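Local coordinates for protein putative phosphosugar isomerase (Clostridium difficile, PDB 3G68) that is a putative phosphosugar isomerase with two SIS domains, probably binding phosphorylated sugar derivatives in the manner of the isomerase half of glucosamine-6-phosphate synthase, at residues 8-19 / 180-191. Numbering follows the deposited sequence.
Sequences MLETPVRMREII and ILDAINRFEAVY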
loop_
_atom_site.group_PDB
_atom_site.type_symbol
_atom_site.label_atom_id
_atom_site.label_comp_id
_atom_site.label_asym_id
_atom_site.label_seq_id
_atom_site.Cartn_x
_atom_site.Cartn_y
_atom_site.Cartn_z
HETATM N N MSE B 8 -1.044 38.194 -24.263
HETATM C CA MSE B 8 0.213 37.635 -23.677
HETATM C C MSE B 8 -0.067 36.276 -23.003
HETATM O O MSE B 8 0.578 35.284 -23.306
HETATM C CB MSE B 8 0.850 38.590 -22.668
HETATM C CG MSE B 8 1.467 39.796 -23.308
HETATM SE SE MSE B 8 2.079 41.029 -21.963
HETATM C CE MSE B 8 3.689 39.789 -21.412
ATOM N N LEU B 9 -1.075 36.236 -22.136
ATOM C CA LEU B 9 -1.446 35.005 -21.431
ATOM C C LEU B 9 -1.863 33.837 -22.362
ATOM O O LEU B 9 -1.633 32.668 -22.001
ATOM C CB LEU B 9 -2.503 35.291 -20.356
ATOM C CG LEU B 9 -1.980 36.154 -19.204
ATOM C CD1 LEU B 9 -3.104 36.517 -18.237
ATOM C CD2 LEU B 9 -0.860 35.489 -18.444
ATOM N N GLU B 10 -2.416 34.153 -23.546
ATOM C CA GLU B 10 -2.779 33.147 -24.575
ATOM C C GLU B 10 -1.553 32.543 -25.287
ATOM O O GLU B 10 -1.629 31.468 -25.908
ATOM C CB GLU B 10 -3.601 33.854 -25.672
ATOM C CG GLU B 10 -4.331 32.953 -26.602
ATOM C CD GLU B 10 -5.024 33.677 -27.739
ATOM O OE1 GLU B 10 -5.570 32.959 -28.594
ATOM O OE2 GLU B 10 -5.036 34.917 -27.817
ATOM N N THR B 11 -0.435 33.268 -25.249
ATOM C CA THR B 11 0.752 32.939 -26.020
ATOM C C THR B 11 1.306 31.498 -25.819
ATOM O O THR B 11 1.467 30.791 -26.811
ATOM C CB THR B 11 1.820 34.074 -25.936
ATOM O OG1 THR B 11 1.197 35.303 -26.350
ATOM C CG2 THR B 11 2.983 33.783 -26.877
ATOM N N PRO B 12 1.554 31.037 -24.570
ATOM C CA PRO B 12 1.997 29.636 -24.461
ATOM C C PRO B 12 1.080 28.571 -25.138
ATOM O O PRO B 12 1.602 27.689 -25.831
ATOM C CB PRO B 12 2.135 29.430 -22.945
ATOM C CG PRO B 12 2.448 30.822 -22.440
ATOM C CD PRO B 12 1.516 31.681 -23.249
ATOM N N VAL B 13 -0.240 28.702 -25.030
ATOM C CA VAL B 13 -1.177 27.708 -25.640
ATOM C C VAL B 13 -1.010 27.699 -27.177
ATOM O O VAL B 13 -0.875 26.658 -27.809
ATOM C CB VAL B 13 -2.668 27.986 -25.219
ATOM C CG1 VAL B 13 -3.640 27.035 -25.909
ATOM C CG2 VAL B 13 -2.816 27.892 -23.718
ATOM N N ARG B 14 -0.944 28.880 -27.763
ATOM C CA ARG B 14 -0.768 29.019 -29.218
ATOM C C ARG B 14 0.574 28.486 -29.668
ATOM O O ARG B 14 0.661 27.813 -30.701
ATOM C CB ARG B 14 -0.954 30.473 -29.694
ATOM C CG ARG B 14 -2.403 30.972 -29.707
ATOM C CD ARG B 14 -3.310 30.147 -30.616
ATOM N NE ARG B 14 -4.656 30.705 -30.679
ATOM C CZ ARG B 14 -5.667 30.209 -31.394
ATOM N NH1 ARG B 14 -5.522 29.110 -32.133
ATOM N NH2 ARG B 14 -6.846 30.821 -31.355
HETATM N N MSE B 15 1.631 28.745 -28.892
HETATM C CA MSE B 15 2.984 28.293 -29.257
HETATM C C MSE B 15 3.066 26.763 -29.306
HETATM O O MSE B 15 3.628 26.187 -30.249
HETATM C CB MSE B 15 4.030 28.884 -28.314
HETATM C CG MSE B 15 4.200 30.398 -28.468
HETATM SE SE MSE B 15 5.690 31.084 -27.403
HETATM C CE MSE B 15 7.158 30.135 -28.412
ATOM N N ARG B 16 2.470 26.124 -28.325
ATOM C CA ARG B 16 2.422 24.654 -28.263
ATOM C C ARG B 16 1.647 24.058 -29.444
ATOM O O ARG B 16 2.044 23.005 -29.960
ATOM C CB ARG B 16 1.810 24.191 -26.971
ATOM C CG ARG B 16 2.697 24.452 -25.805
ATOM C CD ARG B 16 1.946 24.281 -24.568
ATOM N NE ARG B 16 2.781 24.683 -23.464
ATOM C CZ ARG B 16 2.337 25.191 -22.329
ATOM N NH1 ARG B 16 1.040 25.382 -22.134
ATOM N NH2 ARG B 16 3.212 25.519 -21.403
ATOM N N GLU B 17 0.572 24.726 -29.875
ATOM C CA GLU B 17 -0.199 24.305 -31.048
ATOM C C GLU B 17 0.606 24.385 -32.343
ATOM O O GLU B 17 0.541 23.487 -33.220
ATOM C CB GLU B 17 -1.456 25.139 -31.227
ATOM C CG GLU B 17 -2.490 24.883 -30.149
ATOM C CD GLU B 17 -3.660 25.842 -30.214
ATOM O OE1 GLU B 17 -3.596 26.798 -31.019
ATOM O OE2 GLU B 17 -4.616 25.648 -29.422
ATOM N N ILE B 18 1.368 25.462 -32.451
ATOM C CA ILE B 18 2.237 25.691 -33.578
ATOM C C ILE B 18 3.320 24.623 -33.666
ATOM O O ILE B 18 3.584 24.103 -34.732
ATOM C CB ILE B 18 2.817 27.117 -33.551
ATOM C CG1 ILE B 18 1.678 28.114 -33.836
ATOM C CG2 ILE B 18 3.946 27.256 -34.600
ATOM C CD1 ILE B 18 2.085 29.574 -33.645
ATOM N N ILE B 19 3.937 24.304 -32.543
ATOM C CA ILE B 19 4.937 23.232 -32.458
ATOM C C ILE B 19 4.329 21.886 -32.931
ATOM O O ILE B 19 4.912 21.224 -33.781
ATOM C CB ILE B 19 5.524 23.169 -31.015
ATOM C CG1 ILE B 19 6.542 24.299 -30.834
ATOM C CG2 ILE B 19 6.190 21.804 -30.701
ATOM C CD1 ILE B 19 6.936 24.570 -29.351
ATOM N N ILE B 180 12.776 24.446 -26.310
ATOM C CA ILE B 180 11.836 25.526 -26.616
ATOM C C ILE B 180 10.627 25.373 -25.706
ATOM O O ILE B 180 10.161 26.343 -25.122
ATOM C CB ILE B 180 11.405 25.503 -28.106
ATOM C CG1 ILE B 180 12.588 25.859 -29.014
ATOM C CG2 ILE B 180 10.261 26.438 -28.375
ATOM C CD1 ILE B 180 12.328 25.572 -30.523
ATOM N N LEU B 181 10.137 24.147 -25.544
ATOM C CA LEU B 181 8.989 23.903 -24.642
ATOM C C LEU B 181 9.330 24.260 -23.190
ATOM O O LEU B 181 8.494 24.778 -22.447
ATOM C CB LEU B 181 8.494 22.453 -24.768
ATOM C CG LEU B 181 7.734 22.122 -26.047
ATOM C CD1 LEU B 181 7.459 20.594 -26.132
ATOM C CD2 LEU B 181 6.405 22.928 -26.138
ATOM N N ASP B 182 10.567 24.004 -22.797
ATOM C CA ASP B 182 11.043 24.371 -21.464
ATOM C C ASP B 182 11.011 25.910 -21.279
ATOM O O ASP B 182 10.701 26.357 -20.187
ATOM C CB ASP B 182 12.485 23.909 -21.204
ATOM C CG ASP B 182 12.639 22.415 -20.941
ATOM O OD1 ASP B 182 11.675 21.698 -20.631
ATOM O OD2 ASP B 182 13.808 21.974 -20.985
ATOM N N ALA B 183 11.292 26.700 -22.325
ATOM C CA ALA B 183 11.208 28.171 -22.249
ATOM C C ALA B 183 9.739 28.609 -22.197
ATOM O O ALA B 183 9.324 29.445 -21.382
ATOM C CB ALA B 183 11.900 28.807 -23.480
ATOM N N ILE B 184 8.924 28.006 -23.038
ATOM C CA ILE B 184 7.489 28.334 -23.099
ATOM C C ILE B 184 6.783 28.097 -21.742
ATOM O O ILE B 184 5.918 28.866 -21.342
ATOM C CB ILE B 184 6.790 27.497 -24.235
ATOM C CG1 ILE B 184 7.291 27.942 -25.632
ATOM C CG2 ILE B 184 5.287 27.560 -24.108
ATOM C CD1 ILE B 184 6.769 27.033 -26.788
ATOM N N ASN B 185 7.204 27.063 -21.008
ATOM C CA ASN B 185 6.603 26.721 -19.732
ATOM C C ASN B 185 6.941 27.680 -18.580
ATOM O O ASN B 185 6.303 27.648 -17.537
ATOM C CB ASN B 185 6.955 25.295 -19.307
ATOM C CG ASN B 185 5.960 24.753 -18.291
ATOM O OD1 ASN B 185 4.749 24.863 -18.488
ATOM N ND2 ASN B 185 6.455 24.180 -17.217
ATOM N N ARG B 186 7.966 28.505 -18.772
ATOM C CA ARG B 186 8.354 29.519 -17.773
ATOM C C ARG B 186 7.658 30.854 -17.978
ATOM O O ARG B 186 7.745 31.746 -17.124
ATOM C CB ARG B 186 9.868 29.743 -17.822
ATOM C CG ARG B 186 10.612 28.473 -17.461
ATOM C CD ARG B 186 12.064 28.765 -17.326
ATOM N NE ARG B 186 12.791 27.613 -16.846
ATOM C CZ ARG B 186 14.074 27.623 -16.519
ATOM N NH1 ARG B 186 14.790 28.734 -16.613
ATOM N NH2 ARG B 186 14.643 26.506 -16.078
ATOM N N PHE B 187 6.971 31.006 -19.107
ATOM C CA PHE B 187 6.332 32.271 -19.474
ATOM C C PHE B 187 5.404 32.780 -18.378
ATOM O O PHE B 187 5.524 33.923 -17.950
ATOM C CB PHE B 187 5.628 32.084 -20.821
ATOM C CG PHE B 187 5.040 33.336 -21.417
ATOM C CD1 PHE B 187 3.859 33.885 -20.920
ATOM C CD2 PHE B 187 5.622 33.913 -22.576
ATOM C CE1 PHE B 187 3.293 35.022 -21.515
ATOM C CE2 PHE B 187 5.078 35.043 -23.162
ATOM C CZ PHE B 187 3.918 35.604 -22.656
ATOM N N GLU B 188 4.483 31.930 -17.921
ATOM C CA GLU B 188 3.518 32.288 -16.864
ATOM C C GLU B 188 4.205 32.710 -15.586
ATOM O O GLU B 188 3.820 33.716 -14.991
ATOM C CB GLU B 188 2.617 31.075 -16.562
ATOM C CG GLU B 188 1.586 31.264 -15.457
ATOM C CD GLU B 188 0.358 32.021 -15.900
ATOM O OE1 GLU B 188 0.194 32.260 -17.123
ATOM O OE2 GLU B 188 -0.456 32.354 -15.015
ATOM N N ALA B 189 5.196 31.926 -15.140
ATOM C CA ALA B 189 5.943 32.265 -13.912
ATOM C C ALA B 189 6.626 33.648 -14.034
ATOM O O ALA B 189 6.584 34.472 -13.086
ATOM C CB ALA B 189 6.970 31.178 -13.584
ATOM N N VAL B 190 7.229 33.904 -15.201
ATOM C CA VAL B 190 7.863 35.214 -15.462
ATOM C C VAL B 190 6.821 36.360 -15.447
ATOM O O VAL B 190 7.062 37.435 -14.893
ATOM C CB VAL B 190 8.721 35.168 -16.767
ATOM C CG1 VAL B 190 9.173 36.602 -17.193
ATOM C CG2 VAL B 190 9.908 34.213 -16.576
ATOM N N TYR B 191 5.655 36.122 -16.049
ATOM C CA TYR B 191 4.552 37.084 -16.062
ATOM C C TYR B 191 4.129 37.463 -14.625
ATOM O O TYR B 191 3.995 38.654 -14.275
ATOM C CB TYR B 191 3.385 36.489 -16.855
ATOM C CG TYR B 191 2.221 37.408 -17.084
ATOM C CD1 TYR B 191 1.294 37.634 -16.095
ATOM C CD2 TYR B 191 2.022 38.014 -18.329
ATOM C CE1 TYR B 191 0.220 38.462 -16.309
ATOM C CE2 TYR B 191 0.952 38.851 -18.552
ATOM C CZ TYR B 191 0.069 39.078 -17.528
ATOM O OH TYR B 191 -1.003 39.906 -17.671
HETATM O O HOH W 1 0.131 31.911 -19.811
HETATM O O HOH W 2 5.764 23.996 -22.580
#
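Ile180 and Leu181 meet the tip of Ile19, whose CD1 lies 3.6 Å from Leu181 CD2. A water bridges the Arg16 side chain to the Leu181 carbonyl, accepting a hydrogen bond from Arg16 NE (3.2 Å) and donating one to Leu181 O. One turn on, Ile184 is a knob in the hole formed by Pro12, Met15, Arg16 and Ile19: its CD1 stands 3.5 Å from Met15 CE, while its CG2 reaches Pro12 CB at 3.8 Å. A type I turn from Ile184 to Phe187 then interrupts the helix. Phe187, with CG anti to its own N (chi1 -174°), presents one ring face to Pro12, CD lying 4.2 Å from the centroid and displaced toward the rim. Its CE1 also approaches Met8 O, 3.3 Å away. The bend of Glu188 at chi2 brings OE1 to a second water, which donates to it at 2.7 Å and to Leu9 O as well. Tyr191 ends the series: Leu9 CD2 sits 3.6 Å from its ring centroid, practically on the normal, a CH-pi contact, whereas Met8 CE lies at the ring edge. The axis of segment 8-19 runs nearly antiparallel to those of 180-184 (163°) and 187-191 (170°), pairing Arg16 with Leu181, Pro12 with Ile184 and Leu9 with Glu188. Helix 145-165 touches Thr11 and Met15, and its Tyr148 meets Phe187 edge-to-face; helix 316-324 touches Met8, Phe187 and Tyr191. Arg14 of the second subunit packs on Leu181. In chain order, helix 4-20 precedes both parallel sheets of the double-SIS fold, and 170-184 and 187-200 fall between them.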